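PDB 3HRG: uncharacterized protein BT_3980 with actin-like ATPase fold from Bacteroides thetaiotaomicron VPI-5482, which is of unknown function but has an actin-like ATPase fold, so that nucleotide binding is possible though unproven. Local coordinates for residues Asp195-Leu200 / Asn230-Phe235; Lys161-Ser166 / Tyr202-Leu207; Thr12-Leu17 / Ser23-Asn28. All coordinates share one frame; numbering follows the deposited sequence. Where two conformers were deposited one is given.

Contact 1: residues Asp195-Leu200 / Asn230-Phe235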
# COMPACT_ATOMS: atom_id res chain seq x y z
N ASP A 195 -12.84 -16.35 -0.41
CA ASP A 195 -12.83 -15.16 -1.30
C ASP A 195 -11.42 -14.76 -1.72
O ASP A 195 -11.18 -14.32 -2.85
CB ASP A 195 -13.31 -13.92 -0.61
CG ASP A 195 -14.72 -13.93 -0.22
OD1 ASP A 195 -15.52 -14.68 -0.81
OD2 ASP A 195 -15.02 -13.10 0.67
N ARG A 196 -10.49 -14.85 -0.77
CA ARG A 196 -9.11 -14.51 -1.07
C ARG A 196 -8.58 -15.43 -2.18
O ARG A 196 -7.98 -14.97 -3.15
CB ARG A 196 -8.23 -14.66 0.19
CG ARG A 196 -8.48 -13.55 1.21
CD ARG A 196 -7.77 -13.81 2.53
NE ARG A 196 -7.90 -12.66 3.40
CZ ARG A 196 -7.57 -12.61 4.69
NH1 ARG A 196 -7.14 -13.70 5.35
NH2 ARG A 196 -7.73 -11.47 5.36
N ILE A 197 -8.80 -16.74 -2.02
CA ILE A 197 -8.37 -17.72 -3.01
C ILE A 197 -9.06 -17.47 -4.35
O ILE A 197 -8.45 -17.53 -5.41
CB ILE A 197 -8.70 -19.15 -2.57
CG1 ILE A 197 -7.89 -19.57 -1.33
CG2 ILE A 197 -8.39 -20.14 -3.68
CD1 ILE A 197 -8.57 -20.74 -0.57
N TYR A 198 -10.35 -17.16 -4.29
CA TYR A 198 -11.13 -16.90 -5.48
C TYR A 198 -10.50 -15.83 -6.35
O TYR A 198 -10.31 -16.02 -7.57
CB TYR A 198 -12.54 -16.52 -5.07
CG TYR A 198 -13.47 -16.20 -6.21
CD1 TYR A 198 -14.14 -17.20 -6.88
CD2 TYR A 198 -13.71 -14.89 -6.58
CE1 TYR A 198 -15.05 -16.91 -7.90
CE2 TYR A 198 -14.61 -14.57 -7.59
CZ TYR A 198 -15.27 -15.59 -8.25
OH TYR A 198 -16.18 -15.26 -9.23
N TYR A 199 -10.13 -14.70 -5.74
CA TYR A 199 -9.54 -13.61 -6.53
C TYR A 199 -8.12 -13.89 -6.99
O TYR A 199 -7.75 -13.51 -8.09
CB TYR A 199 -9.68 -12.25 -5.82
CG TYR A 199 -11.12 -11.79 -5.75
CD1 TYR A 199 -11.80 -11.36 -6.91
CD2 TYR A 199 -11.81 -11.75 -4.55
CE1 TYR A 199 -13.13 -10.98 -6.86
CE2 TYR A 199 -13.11 -11.33 -4.48
CZ TYR A 199 -13.78 -10.96 -5.64
OH TYR A 199 -15.07 -10.55 -5.55
N LEU A 200 -7.33 -14.58 -6.18
CA LEU A 200 -5.96 -14.92 -6.53
C LEU A 200 -5.97 -15.82 -7.75
O LEU A 200 -5.25 -15.58 -8.70
CB LEU A 200 -5.25 -15.60 -5.37
CG LEU A 200 -4.85 -14.69 -4.21
CD1 LEU A 200 -4.51 -15.51 -2.98
CD2 LEU A 200 -3.69 -13.79 -4.59
N ASN A 230 -3.04 -24.55 1.92
CA ASN A 230 -3.41 -25.88 1.41
C ASN A 230 -4.21 -25.79 0.11
O ASN A 230 -3.95 -26.57 -0.80
CB ASN A 230 -4.18 -26.69 2.43
CG ASN A 230 -3.29 -27.23 3.52
OD1 ASN A 230 -2.06 -27.18 3.41
ND2 ASN A 230 -3.90 -27.77 4.58
N GLU A 231 -5.15 -24.86 0.04
CA GLU A 231 -5.96 -24.67 -1.16
C GLU A 231 -5.17 -24.06 -2.29
O GLU A 231 -5.28 -24.52 -3.42
CB GLU A 231 -7.19 -23.80 -0.90
CG GLU A 231 -8.40 -24.61 -0.57
CD GLU A 231 -8.84 -25.48 -1.77
OE1 GLU A 231 -8.93 -24.99 -2.94
OE2 GLU A 231 -9.06 -26.66 -1.54
N LEU A 232 -4.44 -22.99 -2.04
CA LEU A 232 -3.63 -22.40 -3.11
C LEU A 232 -2.62 -23.39 -3.72
O LEU A 232 -2.43 -23.40 -4.95
CB LEU A 232 -2.91 -21.14 -2.63
CG LEU A 232 -3.75 -19.89 -2.35
CD1 LEU A 232 -2.89 -18.92 -1.55
CD2 LEU A 232 -4.35 -19.24 -3.62
N LYS A 233 -1.99 -24.23 -2.89
CA LYS A 233 -0.98 -25.20 -3.33
C LYS A 233 -1.51 -26.27 -4.29
O LYS A 233 -0.74 -26.91 -4.99
CB LYS A 233 -0.27 -25.89 -2.15
CG LYS A 233 0.83 -25.09 -1.46
CD LYS A 233 1.58 -26.01 -0.48
CE LYS A 233 2.82 -25.36 0.13
NZ LYS A 233 2.53 -24.19 1.01
N LYS A 234 -2.84 -26.46 -4.31
CA LYS A 234 -3.41 -27.43 -5.23
C LYS A 234 -3.26 -26.95 -6.69
O LYS A 234 -3.17 -27.74 -7.60
CB LYS A 234 -4.91 -27.60 -4.98
CG LYS A 234 -5.28 -28.15 -3.61
CD LYS A 234 -6.79 -28.38 -3.52
CE LYS A 234 -7.13 -29.03 -2.17
NZ LYS A 234 -8.60 -29.31 -2.07
N PHE A 235 -3.24 -25.63 -6.87
CA PHE A 235 -3.20 -25.01 -8.17
C PHE A 235 -1.88 -24.30 -8.51
O PHE A 235 -1.46 -24.31 -9.67
CB PHE A 235 -4.34 -23.98 -8.23
CG PHE A 235 -5.70 -24.60 -8.16
CD1 PHE A 235 -6.28 -25.12 -9.30
CD2 PHE A 235 -6.40 -24.66 -6.96
CE1 PHE A 235 -7.52 -25.72 -9.24
CE2 PHE A 235 -7.66 -25.28 -6.89
CZ PHE A 235 -8.21 -25.79 -8.03
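Ile197 drives its CD1 methyl against the aliphatic stem of Glu231, with CD1 3.4 Å from Glu231 CB and 3.9 Å from Glu231 CG, the first of these a tight carbon-carbon approach. The two side chains cross at about a right angle. CG1 of Ile197 stands anti to its carbonyl carbon, which sends CD1 to Glu231, while CG2 reaches Leu232 CD2 at 4.1 Å. Glu231 is less regular: its chi1 of -93° is displaced from a staggered position and chi2 of -65° bends the chain, bringing OE2 within 2.7 Å of Lys234 NZ, one turn further on. Lys234 NZ meets Glu231 OE2 nearly in line with its C-O bond, and this salt bridge holds the carboxylate beside its own helix. The segment axes run 10.5 Å apart at 21°, so helices 193-206 and 225-235 lie nearly parallel, as expected of the two helices following the third and fourth strands in the ribonuclease H-like domain of the actin-like fold. With an alanine in place of Glu231, CB would still face Ile197, but Lys234 would probably lose its charged mate and the methyl the cover of CG. Deeper down, Leu200 and Leu232 cross at about a right angle, Leu200 CD1 lying 3.8 Å from Leu232 CD2 and 4.0 Å from Leu232 CD1. Beneath them both leucines rest on Leu216 of strand 215-220.

Contact 2: residues Lys161-Ser166 / Tyr202-Leu207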
# COMPACT_ATOMS: atom_id res chain seq x y z
N LYS A 161 7.21 -15.28 -14.06
CA LYS A 161 6.31 -14.15 -13.80
C LYS A 161 5.97 -14.26 -12.33
O LYS A 161 6.00 -15.35 -11.74
CB LYS A 161 5.03 -14.18 -14.63
CG LYS A 161 5.25 -14.11 -16.12
CD LYS A 161 3.94 -14.07 -16.86
CE LYS A 161 4.14 -14.10 -18.37
NZ LYS A 161 2.80 -13.98 -19.03
N LYS A 162 5.61 -13.14 -11.73
CA LYS A 162 5.36 -13.14 -10.30
C LYS A 162 4.11 -12.39 -9.92
O LYS A 162 3.80 -11.34 -10.49
CB LYS A 162 6.60 -12.59 -9.58
CG LYS A 162 7.83 -13.54 -9.73
CD LYS A 162 9.06 -12.93 -9.26
CE LYS A 162 10.28 -13.76 -9.60
NZ LYS A 162 10.67 -13.69 -11.03
N MSE A 163 3.38 -12.97 -8.98
CA MSE A 163 2.20 -12.35 -8.41
C MSE A 163 2.51 -12.05 -6.95
O MSE A 163 2.85 -12.98 -6.20
CB MSE A 163 0.98 -13.30 -8.47
CG MSE A 163 -0.24 -12.69 -7.82
SE MSE A 163 -1.86 -13.78 -7.98
CE MSE A 163 -2.08 -13.71 -9.87
N TYR A 164 2.42 -10.79 -6.56
CA TYR A 164 2.63 -10.35 -5.16
C TYR A 164 1.27 -9.95 -4.63
O TYR A 164 0.61 -9.13 -5.23
CB TYR A 164 3.61 -9.18 -5.04
CG TYR A 164 4.99 -9.55 -5.49
CD1 TYR A 164 5.91 -10.09 -4.59
CD2 TYR A 164 5.39 -9.37 -6.81
CE1 TYR A 164 7.19 -10.45 -4.99
CE2 TYR A 164 6.69 -9.73 -7.22
CZ TYR A 164 7.56 -10.28 -6.32
OH TYR A 164 8.84 -10.62 -6.71
N ALA A 165 0.84 -10.58 -3.53
CA ALA A 165 -0.44 -10.31 -2.91
C ALA A 165 -0.23 -9.80 -1.49
O ALA A 165 0.42 -10.49 -0.68
CB ALA A 165 -1.29 -11.60 -2.90
N SER A 166 -0.76 -8.61 -1.22
CA SER A 166 -0.68 -7.97 0.08
C SER A 166 -2.09 -8.12 0.67
O SER A 166 -3.06 -7.50 0.21
CB SER A 166 -0.32 -6.51 -0.04
OG SER A 166 -0.26 -5.92 1.23
N TYR A 202 -8.51 -16.19 -9.89
CA TYR A 202 -9.13 -15.48 -11.00
C TYR A 202 -8.03 -14.71 -11.76
O TYR A 202 -7.94 -14.79 -12.98
CB TYR A 202 -10.19 -14.48 -10.53
CG TYR A 202 -10.80 -13.76 -11.68
CD1 TYR A 202 -11.87 -14.30 -12.35
CD2 TYR A 202 -10.28 -12.55 -12.14
CE1 TYR A 202 -12.40 -13.69 -13.44
CE2 TYR A 202 -10.82 -11.92 -13.25
CZ TYR A 202 -11.88 -12.50 -13.88
OH TYR A 202 -12.47 -11.92 -14.98
N VAL A 203 -7.25 -13.93 -11.04
CA VAL A 203 -6.19 -13.15 -11.68
C VAL A 203 -5.13 -14.06 -12.32
O VAL A 203 -4.61 -13.78 -13.37
CB VAL A 203 -5.55 -12.15 -10.71
CG1 VAL A 203 -4.36 -11.42 -11.39
CG2 VAL A 203 -6.62 -11.13 -10.17
N TRP A 204 -4.80 -15.16 -11.66
CA TRP A 204 -3.83 -16.09 -12.21
C TRP A 204 -4.27 -16.56 -13.60
O TRP A 204 -3.46 -16.64 -14.53
CB TRP A 204 -3.68 -17.32 -11.29
CG TRP A 204 -2.44 -18.17 -11.57
CD1 TRP A 204 -2.30 -19.16 -12.49
CD2 TRP A 204 -1.20 -18.07 -10.88
NE1 TRP A 204 -1.02 -19.67 -12.44
CE2 TRP A 204 -0.33 -19.02 -11.44
CE3 TRP A 204 -0.73 -17.25 -9.87
CZ2 TRP A 204 0.99 -19.16 -11.01
CZ3 TRP A 204 0.57 -17.40 -9.42
CH2 TRP A 204 1.42 -18.37 -10.00
N LYS A 205 -5.55 -16.93 -13.71
CA LYS A 205 -6.10 -17.44 -14.97
C LYS A 205 -6.21 -16.30 -15.99
O LYS A 205 -5.89 -16.50 -17.16
CB LYS A 205 -7.46 -18.12 -14.74
CG LYS A 205 -8.10 -18.82 -15.97
CD LYS A 205 -7.24 -20.00 -16.51
CE LYS A 205 -7.81 -20.66 -17.76
NZ LYS A 205 -7.98 -19.72 -18.88
N GLN A 206 -6.64 -15.12 -15.55
CA GLN A 206 -6.78 -13.95 -16.39
C GLN A 206 -5.49 -13.58 -17.12
O GLN A 206 -5.50 -13.21 -18.29
CB GLN A 206 -7.19 -12.74 -15.54
CG GLN A 206 -7.49 -11.43 -16.28
CD GLN A 206 -7.63 -10.20 -15.35
OE1 GLN A 206 -7.64 -10.30 -14.13
NE2 GLN A 206 -7.68 -9.04 -15.96
N LEU A 207 -4.38 -13.65 -16.39
CA LEU A 207 -3.05 -13.28 -16.94
C LEU A 207 -2.29 -14.44 -17.57
O LEU A 207 -1.14 -14.28 -17.99
CB LEU A 207 -2.26 -12.65 -15.81
CG LEU A 207 -2.76 -11.29 -15.30
CD1 LEU A 207 -1.86 -10.74 -14.19
CD2 LEU A 207 -2.84 -10.36 -16.46
O HOH W 1 0.67 -12.49 -18.06
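Lys161 NZ donates a hydrogen bond of 2.8 Å to a water, and the water in turn donates to Leu207 O, just past the last helical turn. Lys161 NZ itself stays 4.1 Å from Leu207 O, so the water bridges the two. The lysine chain is extended beyond CG, which carries the ammonium from Lys161 across to this carbonyl. On strand 162-167 the bridge is apolar and rests on Met163, present as selenomethionine. Its CG lies anti to the backbone N (chi1 177°), pointing the chain at the helix, and a bend at the last torsion (chi3 -65°) turns CE in between two neighbours. Met163 CE is 3.6 Å from Val203 CG1, 3.6 Å from Trp204 N and 3.8 Å from Trp204 CE3. Met163 SE sits 4.1 Å from Trp204 CE3 and 82° off the normal of the six-membered ring, hence at its edge, the selenium counterpart of a Met-aromatic contact. The indole is further braced by Phe209, which meets it edge-to-face, and by Leu216. Val203 touches Leu184 and Phe188 of strand 181-189. Helix 193-206 thus covers one face of a mixed sheet while linking parallel strands 181-189 and 215-220, a beta-alpha-beta crossover that passes the two intervening strands, 171-178 and 162-167, and is characteristic of the ribonuclease H-like domains of actin-like ATPases.

Contact 3: residues Thr12-Leu17 / Ser23-Asn28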
# COMPACT_ATOMS: atom_id res chain seq x y z
N THR A 12 12.35 12.26 8.58
CA THR A 12 11.18 12.02 7.76
C THR A 12 10.18 11.19 8.56
O THR A 12 10.55 10.15 9.09
CB THR A 12 11.55 11.29 6.43
OG1 THR A 12 12.40 12.13 5.65
CG2 THR A 12 10.31 10.94 5.57
N LEU A 13 8.95 11.68 8.65
CA LEU A 13 7.87 10.96 9.31
C LEU A 13 7.04 10.29 8.22
O LEU A 13 6.62 10.97 7.30
CB LEU A 13 6.95 11.93 10.03
CG LEU A 13 5.68 11.40 10.72
CD1 LEU A 13 6.09 10.40 11.81
CD2 LEU A 13 4.85 12.55 11.26
N SER A 14 6.77 9.00 8.36
CA SER A 14 5.92 8.28 7.39
C SER A 14 4.74 7.75 8.16
O SER A 14 4.90 7.19 9.26
CB SER A 14 6.65 7.18 6.65
OG SER A 14 7.70 7.71 5.89
N ILE A 15 3.55 7.98 7.61
CA ILE A 15 2.29 7.63 8.22
C ILE A 15 1.50 6.74 7.29
O ILE A 15 1.27 7.14 6.14
CB ILE A 15 1.42 8.89 8.47
CG1 ILE A 15 2.12 9.89 9.42
CG2 ILE A 15 0.06 8.51 9.08
CD1 ILE A 15 1.38 11.20 9.61
N ARG A 16 1.09 5.57 7.78
CA ARG A 16 0.25 4.65 6.99
C ARG A 16 -1.13 4.64 7.61
O ARG A 16 -1.25 4.32 8.81
CB ARG A 16 0.78 3.22 6.95
CG ARG A 16 -0.18 2.25 6.20
CD ARG A 16 0.40 0.87 6.01
NE ARG A 16 0.80 0.23 7.27
CZ ARG A 16 0.06 -0.65 7.93
NH1 ARG A 16 -1.11 -1.06 7.46
NH2 ARG A 16 0.52 -1.17 9.06
N LEU A 17 -2.14 4.97 6.81
CA LEU A 17 -3.52 4.98 7.24
C LEU A 17 -4.30 3.83 6.62
O LEU A 17 -4.25 3.59 5.41
CB LEU A 17 -4.22 6.30 6.88
CG LEU A 17 -3.56 7.59 7.39
CD1 LEU A 17 -4.36 8.79 6.92
CD2 LEU A 17 -3.38 7.58 8.90
N SER A 23 0.11 3.22 11.30
CA SER A 23 1.52 2.97 11.56
C SER A 23 2.29 4.22 11.29
O SER A 23 2.01 4.95 10.35
CB SER A 23 2.08 1.89 10.61
OG SER A 23 1.33 0.74 10.74
N PHE A 24 3.31 4.46 12.10
CA PHE A 24 4.13 5.63 12.01
C PHE A 24 5.61 5.22 12.09
O PHE A 24 5.97 4.36 12.91
CB PHE A 24 3.84 6.55 13.18
CG PHE A 24 2.41 6.95 13.32
CD1 PHE A 24 1.52 6.16 14.02
CD2 PHE A 24 1.95 8.12 12.76
CE1 PHE A 24 0.18 6.54 14.15
CE2 PHE A 24 0.64 8.50 12.89
CZ PHE A 24 -0.24 7.71 13.56
N SER A 25 6.47 5.81 11.27
CA SER A 25 7.89 5.55 11.37
C SER A 25 8.67 6.83 11.13
O SER A 25 8.23 7.71 10.39
CB SER A 25 8.36 4.47 10.42
OG SER A 25 8.17 4.90 9.10
N ILE A 26 9.82 6.91 11.76
CA ILE A 26 10.71 8.05 11.66
C ILE A 26 12.01 7.53 11.05
O ILE A 26 12.56 6.55 11.52
CB ILE A 26 10.91 8.73 13.06
CG1 ILE A 26 9.58 9.37 13.48
CG2 ILE A 26 11.99 9.79 12.98
CD1 ILE A 26 9.63 10.17 14.77
N TYR A 27 12.44 8.16 9.95
CA TYR A 27 13.63 7.83 9.22
C TYR A 27 14.66 8.97 9.37
O TYR A 27 14.33 10.13 9.15
CB TYR A 27 13.32 7.60 7.73
CG TYR A 27 14.55 7.52 6.85
CD1 TYR A 27 15.36 6.40 6.84
CD2 TYR A 27 14.89 8.58 6.01
CE1 TYR A 27 16.49 6.32 6.03
CE2 TYR A 27 16.01 8.52 5.20
CZ TYR A 27 16.80 7.40 5.22
OH TYR A 27 17.91 7.36 4.43
N ASN A 28 15.88 8.58 9.75
CA ASN A 28 17.02 9.46 9.97
C ASN A 28 17.96 9.28 8.79
O ASN A 28 18.59 8.25 8.70
CB ASN A 28 17.72 9.10 11.29
CG ASN A 28 18.94 9.97 11.59
OD1 ASN A 28 19.43 10.69 10.71
ND2 ASN A 28 19.44 9.90 12.81
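Thr12 and Tyr27 bond to each other twice, Thr12 N to Tyr27 O at 3.0 Å and Tyr27 N to Thr12 O at 2.9 Å, at the end of an antiparallel beta hairpin away from its turn. Ser14 with Ser25 and Arg16 with Ser23 repeat this pair of hydrogen bonds. Six near-straight links (158-173°) therefore hold the first two strands of an actin-like domain in register. At the non-hydrogen-bonded pairs between them, CA groups point at carbonyls, as with Ile26 CA to Thr12 O at 3.3 Å. One face of the hairpin is apolar: Leu13 CD1 lies 4.0 Å from Ile26 CG1, and Ile15 CG1 meets Phe24 CD2 at 3.8 Å, with Ile15 CG2 close to Phe24 CE2. Beyond these, Phe61 stands edge-to-face against Phe24, and Ile71 of strand 68-73 packs on Ile15. The face of Thr12, Ser14, Arg16, Ser23, Ser25 and Tyr27 is more polar, and Met250 of helix 248-255 lies over its three serines. In one of two conformers, a bend at chi3 (57°) brings the Arg16 guanidinium close to Ser23, and NE forms a salt bridge with Asp249 OD2; the second conformer makes this end of the side chain less certain. Ser23 OG is hydrogen-bonded to Glu39 OE1.

All three contacts are largely buried, yet they divide between two sheets with the same strand order. Contacts 1 and 2 share helix 193-206, which meets helix 225-235 in the first and strand 162-167 in the second. They touch where Leu200 CD2 lies 3.7 Å from Ala165 CB and 3.9 Å from Met163 SE, forming one continuous apolar layer. Contact 3 belongs to the other sheet, its centre about 33 Å from that of contact 1 and 30 Å from that of contact 2. Backbone hydrogen bonds bind its adjacent strands, whereas side-chain packing dominates the helix contacts, whose charged groups, Glu231 with Lys234 and Lys161, lie at partly or fully exposed positions.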